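Local coordinates for DNA repair protein RAD7 (Saccharomyces cerevisiae, PDB 5ZB2) that takes part in global genome nucleotide excision repair as a component of the GGR complex with Rad16 and Abf1, and interacts with Elc1, at residues D83-S88 with L107-Q112; P126-L131 with V149-R154; E314-G319 with F340-C345. All blocks are in the same frame, centred on the assembly; numbering follows the deposited sequence.

Interaction 1. Residues D83-S88 with L107-Q112; sequences DCSKIS and LQMCGQ. With GOL (glycerol), chain D.
Gln-112 lays its side chain along the backbone of residues 85-88 and ties the two segments together. Its CB sits against Ile-87 O at 3.3 Å, and CG and CD stay near the carbonyl O atoms of Ser-85 and Ile-87 as the chain runs out extended (chi2 -170°). At the tip the branches divide: OE1 lies beside CA of Ser-88, while NE2 donates to Ser-85 O at 2.8 Å, in the carbonyl plane though tilted a little from its own amide plane. A water joins NE2 to Lys-86 O, and a second water bridges Cys-84 O, Ile-87 O and the backbone N of Gln-112, so the type I turn from Cys-84 to Ile-87 is tied to its neighbour at several points.

At the other end of the contact Cys-84 N donates to Gln-108 O (2.9 Å, N-H...O angle 157°). Asp-83 OD1 accepts from Ser-85 N, an Asx turn, and the carboxylate of Asp-83 lies against Met-109, with Asp-83 CG 3.7 Å from Met-109 SD. A glycerol, probably from the crystallisation liquor, bridges the segments: its O2 hydrogen-bonds Ser-85 OG at 2.9 Å and weakly reaches Met-109 O. Cys-84 SG packs on Leu-107 CD2, and Tyr-92 of helix 89-98 touches Cys-84, Ile-87 and Leu-107. Ser-88 OG, which caps that helix, also hydrogen-bonds Asp-65. Parallel strands followed by turns that lead into helices, stacked repeat on repeat, are characteristic of the leucine-rich-repeat solenoid that forms the C-terminal part of Rad7.

Interaction 2. Residues P126-L131 with V149-R154; sequences PNLKSL and VIMKGR
A single water between Arg-154 and segment 126-131 is gripped by three protein groups: it donates to Pro-126 O and to Leu-128 O, and accepts from Arg-154 NE at 2.6 Å. It lies at the edge of the guanidinium, in its plane, so that the flat group addresses the two carbonyls through the water; Arg-154 NH2 itself stays 4.0 Å from Pro-126 O. The side chain reaches this position by a bend at chi3 (49°), which turns the guanidinium back over its own segment. There Arg-154 NH1 donates to Ile-150 O at 3.2 Å, approaching from above the carbonyl plane; its stronger partner is Ala-122 O of helix 115-124. One face of the guanidinium is covered by Met-151 SD, 3.4 Å above the plane and offset toward the rim.

The contact illustrates how parts of a strand-helix-strand unit of the leucine-rich-repeat solenoid are joined: the loop before strand 130-134 meets the turn by which helix 141-150 leads on toward strand 157-161. Replacing Arg-154 with an alanine would probably leave the water without its NE donor and the carbonyls of Ile-150 and Ala-122 without their NH1 partner, while uncovering Met-151 SD.

Side-chain packing is slight beside this polar bridge. Met-151, bent at chi2 and chi3, brings its CE to 4.3 Å from Leu-128 CG; the same methyl also approaches the carbonyl, with Met-151 CE 3.6 Å from Leu-128 O. Ile-121 and Ala-122 of helix 115-124 pack beside Leu-128 and Met-151 respectively. Further along, CA of Lys-129 makes a CH-O contact of 3.6 Å with Arg-154 O, and the backbone of Lys-129 goes on to pair with Glu-156 and Glu-157.

Interaction 3. Residues E314-G319 with F340-C345; sequences ELLLNG and FVALAC
Leu-316 drives its forked end from helix 309-320 into the backbone bend at Ala-342 and Leu-343, and its two methyls divide the work. CD1 meets main chain, lying 3.5 Å from Ala-342 O and 3.7 Å from Leu-343 CA, with the methyl of Ala-342 also within touch. CD2 turns to side chains instead: it packs on Leu-343 CD1 at 3.7 Å and on Cys-345 SG at 4.1 Å. With CG opposite the carbonyl carbon (chi1 -60°), the leucine directs its branch toward residues 342-345, and a residue on one helix thereby touches three residues of the other segment.

Helix 309-320 lies beside the end of the next helix in the chain, 337-341, and the residues leading toward strand 350-352, as in the helical side of a leucine-rich-repeat solenoid. The side-chain contacts are apolar.

Ala-342 is the second main contributor. Its CB points at the helix and is covered from two places, by Leu-316 CD1 at 4.1 Å and by Leu-317 CD1 at 4.2 Å, the latter an exposed leucine whose end comes nearer. The carbonyl O of Ala-342 has a polar partner in Arg-321, which lies just past helix 309-320.

Leu-343 is the centre of an inverse gamma turn. Its own CG stands opposite the backbone N (chi1 -174°), and the two leucines meet at an angle. Leu-343 also packs on Leu-367 of helix 361-370, while Asn-371 serves the backbone on both sides of Ala-344: its ND2 donates to Leu-343 O and its OD1 accepts from Cys-345 N.

How the interactions relate
The three contacts follow one another along the chain, each closing before the next opens, as expected where successive repeats of a solenoid are joined in turn. Interactions 1 and 2 are near neighbours: their centres lie about 21 Å apart, their nearest atoms about 5 Å, and they reach the adjacent parallel strands 104-108 and 130-134. Interaction 3 lies on the opposite side of the chain's centre, its own centre about 40 Å from that of interaction 1 and about 41 Å from that of interaction 2. Bound polyethylene glycol lies about 4 Å from the Ser-88 side chain of interaction 1 and about 13 Å from that of Pro-126 in interaction 2.

Interaction 1. Residues D83-S88 with L107-Q112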
ATOM      1  N   ASP A  83      20.426  -0.660  -6.303  1.00 35.16           N
ATOM      2  CA  ASP A  83      19.953  -1.978  -5.869  1.00 36.59           C
ATOM      3  C   ASP A  83      18.657  -1.773  -5.090  1.00 34.46           C
ATOM      4  O   ASP A  83      18.700  -1.409  -3.912  1.00 32.01           O
ATOM      5  CB  ASP A  83      20.999  -2.692  -5.024  1.00 37.63           C
ATOM      6  CG  ASP A  83      20.562  -4.092  -4.606  1.00 37.14           C
ATOM      7  OD1 ASP A  83      19.345  -4.378  -4.625  1.00 35.05           O
ATOM      8  OD2 ASP A  83      21.436  -4.907  -4.250  1.00 38.13           O
ATOM      9  N   CYS A  84      17.523  -2.024  -5.750  1.00 34.94           N
ATOM     10  CA  CYS A  84      16.195  -1.893  -5.163  1.00 33.06           C
ATOM     11  C   CYS A  84      15.632  -3.213  -4.662  1.00 33.33           C
ATOM     12  O   CYS A  84      14.436  -3.283  -4.366  1.00 34.32           O
ATOM     13  CB  CYS A  84      15.208  -1.326  -6.185  1.00 35.93           C
ATOM     14  SG  CYS A  84      15.727   0.145  -7.028  1.00 35.66           S
ATOM     15  N   SER A  85      16.452  -4.266  -4.598  1.00 33.75           N
ATOM     16  CA  SER A  85      15.927  -5.607  -4.349  1.00 35.51           C
ATOM     17  C   SER A  85      14.996  -5.643  -3.144  1.00 34.72           C
ATOM     18  O   SER A  85      13.979  -6.346  -3.159  1.00 34.48           O
ATOM     19  CB  SER A  85      17.082  -6.592  -4.161  1.00 35.75           C
ATOM     20  OG  SER A  85      17.750  -6.819  -5.385  1.00 37.59           O
ATOM     21  N   LYS A  86      15.319  -4.889  -2.093  1.00 33.21           N
ATOM     22  CA  LYS A  86      14.570  -4.942  -0.844  1.00 36.20           C
ATOM     23  C   LYS A  86      13.402  -3.960  -0.789  1.00 36.28           C
ATOM     24  O   LYS A  86      12.670  -3.953   0.207  1.00 34.01           O
ATOM     25  CB  LYS A  86      15.513  -4.684   0.336  1.00 38.24           C
ATOM     26  CG  LYS A  86      16.594  -5.744   0.494  1.00 42.47           C
ATOM     27  CD  LYS A  86      17.497  -5.455   1.683  1.00 49.26           C
ATOM     28  CE  LYS A  86      18.534  -6.550   1.875  1.00 62.36           C
ATOM     29  NZ  LYS A  86      19.366  -6.328   3.090  1.00 91.68           N
ATOM     30  N   ILE A  87      13.207  -3.139  -1.818  1.00 34.73           N
ATOM     31  CA  ILE A  87      12.083  -2.206  -1.854  1.00 34.18           C
ATOM     32  C   ILE A  87      10.829  -2.955  -2.284  1.00 33.41           C
ATOM     33  O   ILE A  87      10.807  -3.601  -3.338  1.00 34.81           O
ATOM     34  CB  ILE A  87      12.381  -1.032  -2.803  1.00 33.44           C
ATOM     35  CG1 ILE A  87      13.536  -0.189  -2.251  1.00 35.64           C
ATOM     36  CG2 ILE A  87      11.126  -0.166  -3.029  1.00 31.47           C
ATOM     37  CD1 ILE A  87      14.069   0.845  -3.234  1.00 34.15           C
ATOM     38  N   SER A  88       9.773  -2.853  -1.481  1.00 32.56           N
ATOM     39  CA  SER A  88       8.540  -3.574  -1.759  1.00 36.52           C
ATOM     40  C   SER A  88       7.693  -2.815  -2.774  1.00 33.67           C
ATOM     41  O   SER A  88       7.988  -1.679  -3.150  1.00 30.88           O
ATOM     42  CB  SER A  88       7.734  -3.783  -0.477  1.00 34.65           C
ATOM     43  OG  SER A  88       7.104  -2.576  -0.086  1.00 32.20           O
ATOM     44  N   LEU A 107      15.707   2.308 -11.715  1.00 33.59           N
ATOM     45  CA  LEU A 107      15.453   1.305 -10.680  1.00 35.78           C
ATOM     46  C   LEU A 107      16.184   0.029 -11.085  1.00 33.85           C
ATOM     47  O   LEU A 107      15.702  -0.732 -11.931  1.00 34.53           O
ATOM     48  CB  LEU A 107      13.952   1.060 -10.510  1.00 35.32           C
ATOM     49  CG  LEU A 107      13.100   2.294 -10.199  1.00 36.43           C
ATOM     50  CD1 LEU A 107      11.612   1.948 -10.125  1.00 32.55           C
ATOM     51  CD2 LEU A 107      13.557   2.950  -8.904  1.00 36.55           C
ATOM     52  N   GLN A 108      17.345  -0.203 -10.485  1.00 34.75           N
ATOM     53  CA  GLN A 108      18.184  -1.348 -10.816  1.00 35.64           C
ATOM     54  C   GLN A 108      17.974  -2.446  -9.778  1.00 33.72           C
ATOM     55  O   GLN A 108      17.988  -2.180  -8.572  1.00 32.20           O
ATOM     56  CB  GLN A 108      19.657  -0.939 -10.876  1.00 36.91           C
ATOM     57  CG  GLN A 108      19.949   0.239 -11.812  1.00 37.17           C
ATOM     58  CD  GLN A 108      19.718  -0.095 -13.278  1.00 38.54           C
ATOM     59  OE1 GLN A 108      20.308  -1.029 -13.820  1.00 37.11           O
ATOM     60  NE2 GLN A 108      18.854   0.675 -13.927  1.00 37.46           N
ATOM     61  N   MET A 109      17.772  -3.675 -10.252  1.00 33.32           N
ATOM     62  CA  MET A 109      17.472  -4.810  -9.382  1.00 34.71           C
ATOM     63  C   MET A 109      16.150  -4.582  -8.649  1.00 35.29           C
ATOM     64  O   MET A 109      16.072  -4.641  -7.419  1.00 34.06           O
ATOM     65  CB  MET A 109      18.618  -5.064  -8.397  1.00 34.78           C
ATOM     66  CG  MET A 109      19.987  -5.198  -9.063  1.00 36.29           C
ATOM     67  SD  MET A 109      21.334  -5.523  -7.902  1.00 40.11           S
ATOM     68  CE  MET A 109      20.891  -7.162  -7.323  1.00 38.78           C
ATOM     69  N   CYS A 110      15.101  -4.320  -9.428  1.00 31.95           N
ATOM     70  CA  CYS A 110      13.777  -3.987  -8.894  1.00 34.20           C
ATOM     71  C   CYS A 110      12.842  -5.196  -8.970  1.00 31.23           C
ATOM     72  O   CYS A 110      11.757  -5.152  -9.549  1.00 30.75           O
ATOM     73  CB  CYS A 110      13.199  -2.788  -9.644  1.00 33.50           C
ATOM     74  SG  CYS A 110      13.089  -2.990 -11.464  1.00 33.47           S
ATOM     75  N   GLY A 111      13.265  -6.284  -8.324  1.00 31.64           N
ATOM     76  CA  GLY A 111      12.551  -7.546  -8.451  1.00 33.47           C
ATOM     77  C   GLY A 111      11.114  -7.510  -7.963  1.00 30.98           C
ATOM     78  O   GLY A 111      10.272  -8.269  -8.453  1.00 29.99           O
ATOM     79  N   GLN A 112      10.806  -6.645  -6.998  1.00 29.39           N
ATOM     80  CA  GLN A 112       9.472  -6.611  -6.404  1.00 33.31           C
ATOM     81  C   GLN A 112       8.530  -5.635  -7.098  1.00 33.82           C
ATOM     82  O   GLN A 112       7.348  -5.579  -6.743  1.00 31.64           O
ATOM     83  CB  GLN A 112       9.566  -6.261  -4.913  1.00 33.78           C
ATOM     84  CG  GLN A 112      10.459  -7.209  -4.129  1.00 33.44           C
ATOM     85  CD  GLN A 112      10.352  -7.018  -2.632  1.00 37.41           C
ATOM     86  OE1 GLN A 112       9.252  -6.944  -2.082  1.00 37.11           O
ATOM     87  NE2 GLN A 112      11.499  -6.944  -1.959  1.00 35.19           N
TER
HETATM   88  C1  GOL D 602      16.899  -8.653  -9.645  1.00 35.84           C
HETATM   89  O1  GOL D 602      18.232  -8.673 -10.095  1.00 39.03           O
HETATM   90  C2  GOL D 602      16.913  -8.576  -8.126  1.00 39.29           C
HETATM   91  O2  GOL D 602      16.200  -7.436  -7.704  1.00 43.77           O
HETATM   92  C3  GOL D 602      16.254  -9.819  -7.547  1.00 36.14           C
HETATM   93  O3  GOL D 602      16.020  -9.615  -6.176  1.00 37.19           O
HETATM   94  O   HOH W   1      12.190  -4.502  -5.684  1.00 34.09           O
HETATM   95  O   HOH W   2      12.022  -6.744   1.138  1.00 44.66           O

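Interaction 2. Residues P126-L131 with V149-R154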
ATOM      1  N   PRO A 126       3.962  12.998 -13.218  1.00 44.06           N
ATOM      2  CA  PRO A 126       3.541  13.613 -14.488  1.00 45.22           C
ATOM      3  C   PRO A 126       4.688  14.147 -15.326  1.00 44.86           C
ATOM      4  O   PRO A 126       4.518  14.298 -16.542  1.00 43.24           O
ATOM      5  CB  PRO A 126       2.609  14.745 -14.036  1.00 45.69           C
ATOM      6  CG  PRO A 126       3.084  15.090 -12.662  1.00 48.45           C
ATOM      7  CD  PRO A 126       3.539  13.791 -12.051  1.00 44.92           C
ATOM      8  N   ASN A 127       5.840  14.438 -14.726  1.00 43.30           N
ATOM      9  CA  ASN A 127       7.002  14.923 -15.461  1.00 43.55           C
ATOM     10  C   ASN A 127       7.952  13.807 -15.884  1.00 43.24           C
ATOM     11  O   ASN A 127       9.003  14.095 -16.467  1.00 43.32           O
ATOM     12  CB  ASN A 127       7.777  15.938 -14.616  1.00 44.83           C
ATOM     13  CG  ASN A 127       6.946  17.148 -14.245  1.00 49.12           C
ATOM     14  OD1 ASN A 127       6.192  17.672 -15.064  1.00 46.72           O
ATOM     15  ND2 ASN A 127       7.084  17.603 -13.003  1.00 52.11           N
ATOM     16  N   LEU A 128       7.618  12.549 -15.602  1.00 41.58           N
ATOM     17  CA  LEU A 128       8.519  11.451 -15.926  1.00 40.36           C
ATOM     18  C   LEU A 128       8.685  11.324 -17.434  1.00 39.90           C
ATOM     19  O   LEU A 128       7.703  11.228 -18.173  1.00 39.57           O
ATOM     20  CB  LEU A 128       7.984  10.141 -15.343  1.00 38.73           C
ATOM     21  CG  LEU A 128       8.841   8.897 -15.575  1.00 39.22           C
ATOM     22  CD1 LEU A 128      10.221   9.066 -14.957  1.00 38.23           C
ATOM     23  CD2 LEU A 128       8.146   7.655 -15.022  1.00 38.80           C
ATOM     24  N   LYS A 129       9.943  11.320 -17.885  1.00 39.20           N
ATOM     25  CA  LYS A 129      10.266  11.117 -19.292  1.00 42.08           C
ATOM     26  C   LYS A 129      11.336  10.058 -19.519  1.00 40.68           C
ATOM     27  O   LYS A 129      11.559   9.679 -20.675  1.00 40.35           O
ATOM     28  CB  LYS A 129      10.730  12.436 -19.934  1.00 42.99           C
ATOM     29  CG  LYS A 129      11.998  13.003 -19.322  1.00 47.33           C
ATOM     30  CD  LYS A 129      12.338  14.375 -19.882  1.00 56.52           C
ATOM     31  CE  LYS A 129      13.624  14.912 -19.263  1.00 64.65           C
ATOM     32  NZ  LYS A 129      14.023  16.230 -19.833  1.00 81.13           N
ATOM     33  N   SER A 130      11.992   9.567 -18.468  1.00 38.06           N
ATOM     34  CA  SER A 130      13.059   8.580 -18.591  1.00 39.92           C
ATOM     35  C   SER A 130      12.911   7.527 -17.501  1.00 38.85           C
ATOM     36  O   SER A 130      12.848   7.865 -16.316  1.00 37.61           O
ATOM     37  CB  SER A 130      14.432   9.248 -18.485  1.00 40.44           C
ATOM     38  OG  SER A 130      15.456   8.287 -18.313  1.00 40.76           O
ATOM     39  N   LEU A 131      12.869   6.256 -17.902  1.00 37.14           N
ATOM     40  CA  LEU A 131      12.753   5.151 -16.954  1.00 34.86           C
ATOM     41  C   LEU A 131      13.732   4.053 -17.341  1.00 35.53           C
ATOM     42  O   LEU A 131      13.711   3.573 -18.481  1.00 35.19           O
ATOM     43  CB  LEU A 131      11.322   4.602 -16.914  1.00 36.52           C
ATOM     44  CG  LEU A 131      11.007   3.597 -15.798  1.00 34.53           C
ATOM     45  CD1 LEU A 131      11.184   4.218 -14.416  1.00 33.90           C
ATOM     46  CD2 LEU A 131       9.597   3.040 -15.947  1.00 35.96           C
ATOM     47  N   VAL A 149       0.941   2.531 -23.164  1.00 40.34           N
ATOM     48  CA  VAL A 149      -0.203   3.364 -23.534  1.00 41.93           C
ATOM     49  C   VAL A 149      -0.258   4.601 -22.644  1.00 42.28           C
ATOM     50  O   VAL A 149      -0.445   5.726 -23.122  1.00 43.49           O
ATOM     51  CB  VAL A 149      -1.509   2.552 -23.458  1.00 41.55           C
ATOM     52  CG1 VAL A 149      -2.730   3.452 -23.650  1.00 40.49           C
ATOM     53  CG2 VAL A 149      -1.506   1.443 -24.502  1.00 41.01           C
ATOM     54  N   ILE A 150      -0.084   4.411 -21.335  1.00 41.27           N
ATOM     55  CA  ILE A 150      -0.124   5.532 -20.402  1.00 42.35           C
ATOM     56  C   ILE A 150       1.013   6.508 -20.669  1.00 43.96           C
ATOM     57  O   ILE A 150       0.858   7.718 -20.466  1.00 46.50           O
ATOM     58  CB  ILE A 150      -0.088   5.012 -18.949  1.00 42.93           C
ATOM     59  CG1 ILE A 150      -1.365   4.225 -18.646  1.00 43.29           C
ATOM     60  CG2 ILE A 150       0.067   6.170 -17.958  1.00 44.28           C
ATOM     61  CD1 ILE A 150      -1.348   3.503 -17.323  1.00 43.80           C
ATOM     62  N   MET A 151       2.169   6.011 -21.106  1.00 41.56           N
ATOM     63  CA  MET A 151       3.331   6.855 -21.360  1.00 43.96           C
ATOM     64  C   MET A 151       3.400   7.348 -22.803  1.00 44.87           C
ATOM     65  O   MET A 151       4.386   7.992 -23.175  1.00 46.59           O
ATOM     66  CB  MET A 151       4.621   6.092 -21.021  1.00 41.65           C
ATOM     67  CG  MET A 151       4.772   5.712 -19.548  1.00 41.52           C
ATOM     68  SD  MET A 151       4.796   7.134 -18.436  1.00 38.24           S
ATOM     69  CE  MET A 151       6.315   7.942 -18.937  1.00 41.71           C
ATOM     70  N   LYS A 152       2.390   7.056 -23.615  1.00 45.27           N
ATOM     71  CA  LYS A 152       2.368   7.471 -25.011  1.00 47.71           C
ATOM     72  C   LYS A 152       2.709   8.950 -25.149  1.00 49.02           C
ATOM     73  O   LYS A 152       2.080   9.806 -24.522  1.00 48.05           O
ATOM     74  CB  LYS A 152       0.982   7.184 -25.596  1.00 48.01           C
ATOM     75  CG  LYS A 152       0.826   7.524 -27.066  1.00 61.32           C
ATOM     76  CD  LYS A 152      -0.575   7.187 -27.555  1.00 63.91           C
ATOM     77  CE  LYS A 152      -0.752   7.534 -29.025  1.00 72.01           C
ATOM     78  NZ  LYS A 152      -2.130   7.235 -29.506  1.00 75.53           N
ATOM     79  N   GLY A 153       3.720   9.246 -25.966  1.00 47.21           N
ATOM     80  CA  GLY A 153       4.115  10.614 -26.227  1.00 48.15           C
ATOM     81  C   GLY A 153       4.935  11.273 -25.140  1.00 49.76           C
ATOM     82  O   GLY A 153       5.404  12.400 -25.345  1.00 48.60           O
ATOM     83  N   ARG A 154       5.126  10.618 -23.995  1.00 48.78           N
ATOM     84  CA  ARG A 154       5.887  11.179 -22.884  1.00 48.71           C
ATOM     85  C   ARG A 154       7.252  10.537 -22.698  1.00 45.57           C
ATOM     86  O   ARG A 154       8.161  11.188 -22.181  1.00 43.57           O
ATOM     87  CB  ARG A 154       5.105  11.022 -21.572  1.00 49.97           C
ATOM     88  CG  ARG A 154       3.709  11.632 -21.570  1.00 57.13           C
ATOM     89  CD  ARG A 154       2.855  11.019 -20.461  1.00 51.89           C
ATOM     90  NE  ARG A 154       3.549  11.014 -19.174  1.00 49.56           N
ATOM     91  CZ  ARG A 154       3.182  10.289 -18.122  1.00 48.69           C
ATOM     92  NH1 ARG A 154       2.121   9.493 -18.190  1.00 49.00           N
ATOM     93  NH2 ARG A 154       3.882  10.356 -16.997  1.00 48.55           N
TER
HETATM   94  O   HOH W   3       5.489  12.577 -18.336  1.00 49.38           O

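Interaction 3. Residues E314-G319 with F340-C345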
ATOM      1  N   GLU A 314      45.053   4.513 -33.771  1.00 44.41           N
ATOM      2  CA  GLU A 314      44.187   5.404 -34.538  1.00 45.02           C
ATOM      3  C   GLU A 314      43.125   6.037 -33.645  1.00 44.76           C
ATOM      4  O   GLU A 314      42.767   7.206 -33.830  1.00 46.01           O
ATOM      5  CB  GLU A 314      43.534   4.643 -35.691  1.00 43.89           C
ATOM      6  CG  GLU A 314      44.497   4.202 -36.794  1.00 46.85           C
ATOM      7  CD  GLU A 314      45.100   5.370 -37.568  1.00 52.77           C
ATOM      8  OE1 GLU A 314      44.626   6.514 -37.405  1.00 52.11           O
ATOM      9  OE2 GLU A 314      46.053   5.139 -38.342  1.00 67.35           O
ATOM     10  N   LEU A 315      42.610   5.281 -32.672  1.00 41.86           N
ATOM     11  CA  LEU A 315      41.638   5.837 -31.735  1.00 42.30           C
ATOM     12  C   LEU A 315      42.237   7.003 -30.956  1.00 43.94           C
ATOM     13  O   LEU A 315      41.655   8.092 -30.894  1.00 44.49           O
ATOM     14  CB  LEU A 315      41.146   4.747 -30.778  1.00 41.66           C
ATOM     15  CG  LEU A 315      40.258   5.204 -29.613  1.00 41.68           C
ATOM     16  CD1 LEU A 315      38.941   5.773 -30.113  1.00 42.25           C
ATOM     17  CD2 LEU A 315      40.007   4.057 -28.641  1.00 43.72           C
ATOM     18  N   LEU A 316      43.409   6.791 -30.352  1.00 43.49           N
ATOM     19  CA  LEU A 316      44.016   7.820 -29.512  1.00 46.47           C
ATOM     20  C   LEU A 316      44.433   9.039 -30.328  1.00 49.22           C
ATOM     21  O   LEU A 316      44.217  10.180 -29.903  1.00 51.23           O
ATOM     22  CB  LEU A 316      45.220   7.240 -28.773  1.00 48.97           C
ATOM     23  CG  LEU A 316      44.929   6.053 -27.852  1.00 46.09           C
ATOM     24  CD1 LEU A 316      46.224   5.390 -27.438  1.00 47.43           C
ATOM     25  CD2 LEU A 316      44.137   6.489 -26.630  1.00 47.97           C
ATOM     26  N   LEU A 317      45.029   8.823 -31.500  1.00 46.58           N
ATOM     27  CA  LEU A 317      45.558   9.925 -32.295  1.00 48.90           C
ATOM     28  C   LEU A 317      44.484  10.728 -33.018  1.00 49.36           C
ATOM     29  O   LEU A 317      44.803  11.776 -33.588  1.00 52.32           O
ATOM     30  CB  LEU A 317      46.568   9.394 -33.316  1.00 49.58           C
ATOM     31  CG  LEU A 317      48.015   9.277 -32.825  1.00 55.33           C
ATOM     32  CD1 LEU A 317      48.099   8.491 -31.528  1.00 56.67           C
ATOM     33  CD2 LEU A 317      48.890   8.631 -33.892  1.00 55.87           C
ATOM     34  N   ASN A 318      43.229  10.281 -33.015  1.00 48.23           N
ATOM     35  CA  ASN A 318      42.152  10.981 -33.709  1.00 48.82           C
ATOM     36  C   ASN A 318      41.176  11.632 -32.730  1.00 51.93           C
ATOM     37  O   ASN A 318      39.969  11.684 -32.974  1.00 57.87           O
ATOM     38  CB  ASN A 318      41.420  10.035 -34.659  1.00 48.93           C
ATOM     39  CG  ASN A 318      42.189   9.800 -35.954  1.00 49.51           C
ATOM     40  OD1 ASN A 318      42.014  10.526 -36.932  1.00 52.42           O
ATOM     41  ND2 ASN A 318      43.049   8.787 -35.960  1.00 47.51           N
ATOM     42  N   GLY A 319      41.694  12.137 -31.603  1.00 50.76           N
ATOM     43  CA  GLY A 319      40.943  12.967 -30.682  1.00 52.37           C
ATOM     44  C   GLY A 319      40.683  12.328 -29.330  1.00 54.01           C
ATOM     45  O   GLY A 319      40.655  13.038 -28.316  1.00 55.62           O
ATOM     46  N   PHE A 340      50.602   0.768 -26.157  1.00 51.86           N
ATOM     47  CA  PHE A 340      50.609   1.548 -24.928  1.00 52.86           C
ATOM     48  C   PHE A 340      51.590   2.711 -24.979  1.00 54.31           C
ATOM     49  O   PHE A 340      51.481   3.633 -24.162  1.00 54.63           O
ATOM     50  CB  PHE A 340      50.927   0.640 -23.741  1.00 53.21           C
ATOM     51  CG  PHE A 340      49.956  -0.490 -23.575  1.00 52.78           C
ATOM     52  CD1 PHE A 340      48.719  -0.275 -22.993  1.00 54.57           C
ATOM     53  CD2 PHE A 340      50.271  -1.766 -24.012  1.00 52.11           C
ATOM     54  CE1 PHE A 340      47.818  -1.312 -22.843  1.00 54.19           C
ATOM     55  CE2 PHE A 340      49.372  -2.807 -23.861  1.00 51.80           C
ATOM     56  CZ  PHE A 340      48.147  -2.580 -23.277  1.00 51.61           C
ATOM     57  N   VAL A 341      52.539   2.694 -25.919  1.00 54.86           N
ATOM     58  CA  VAL A 341      53.412   3.848 -26.109  1.00 55.91           C
ATOM     59  C   VAL A 341      52.581   5.092 -26.383  1.00 54.55           C
ATOM     60  O   VAL A 341      52.858   6.173 -25.849  1.00 54.49           O
ATOM     61  CB  VAL A 341      54.416   3.577 -27.247  1.00 59.72           C
ATOM     62  CG1 VAL A 341      55.291   4.792 -27.493  1.00 58.29           C
ATOM     63  CG2 VAL A 341      55.284   2.372 -26.918  1.00 59.46           C
ATOM     64  N   ALA A 342      51.539   4.957 -27.204  1.00 54.05           N
ATOM     65  CA  ALA A 342      50.682   6.081 -27.557  1.00 53.74           C
ATOM     66  C   ALA A 342      49.629   6.388 -26.504  1.00 54.96           C
ATOM     67  O   ALA A 342      48.977   7.434 -26.595  1.00 56.30           O
ATOM     68  CB  ALA A 342      49.988   5.806 -28.892  1.00 55.09           C
ATOM     69  N   LEU A 343      49.445   5.515 -25.513  1.00 52.73           N
ATOM     70  CA  LEU A 343      48.394   5.694 -24.511  1.00 52.09           C
ATOM     71  C   LEU A 343      48.877   6.688 -23.457  1.00 53.03           C
ATOM     72  O   LEU A 343      49.296   6.331 -22.353  1.00 52.22           O
ATOM     73  CB  LEU A 343      48.013   4.354 -23.894  1.00 51.44           C
ATOM     74  CG  LEU A 343      46.829   4.345 -22.925  1.00 51.30           C
ATOM     75  CD1 LEU A 343      45.583   4.938 -23.565  1.00 49.58           C
ATOM     76  CD2 LEU A 343      46.553   2.924 -22.450  1.00 50.12           C
ATOM     77  N   ALA A 344      48.806   7.971 -23.813  1.00 55.14           N
ATOM     78  CA  ALA A 344      49.187   9.069 -22.923  1.00 55.87           C
ATOM     79  C   ALA A 344      48.017  10.048 -22.886  1.00 55.77           C
ATOM     80  O   ALA A 344      47.891  10.910 -23.760  1.00 56.92           O
ATOM     81  CB  ALA A 344      50.469   9.746 -23.395  1.00 56.25           C
ATOM     82  N   CYS A 345      47.167   9.917 -21.871  1.00 54.51           N
ATOM     83  CA  CYS A 345      45.916  10.645 -21.799  1.00 54.18           C
ATOM     84  C   CYS A 345      45.874  11.500 -20.538  1.00 55.47           C
ATOM     85  O   CYS A 345      46.091  10.976 -19.436  1.00 55.93           O
ATOM     86  CB  CYS A 345      44.736   9.668 -21.803  1.00 53.05           C
ATOM     87  SG  CYS A 345      44.815   8.430 -23.119  1.00 50.17           S
TER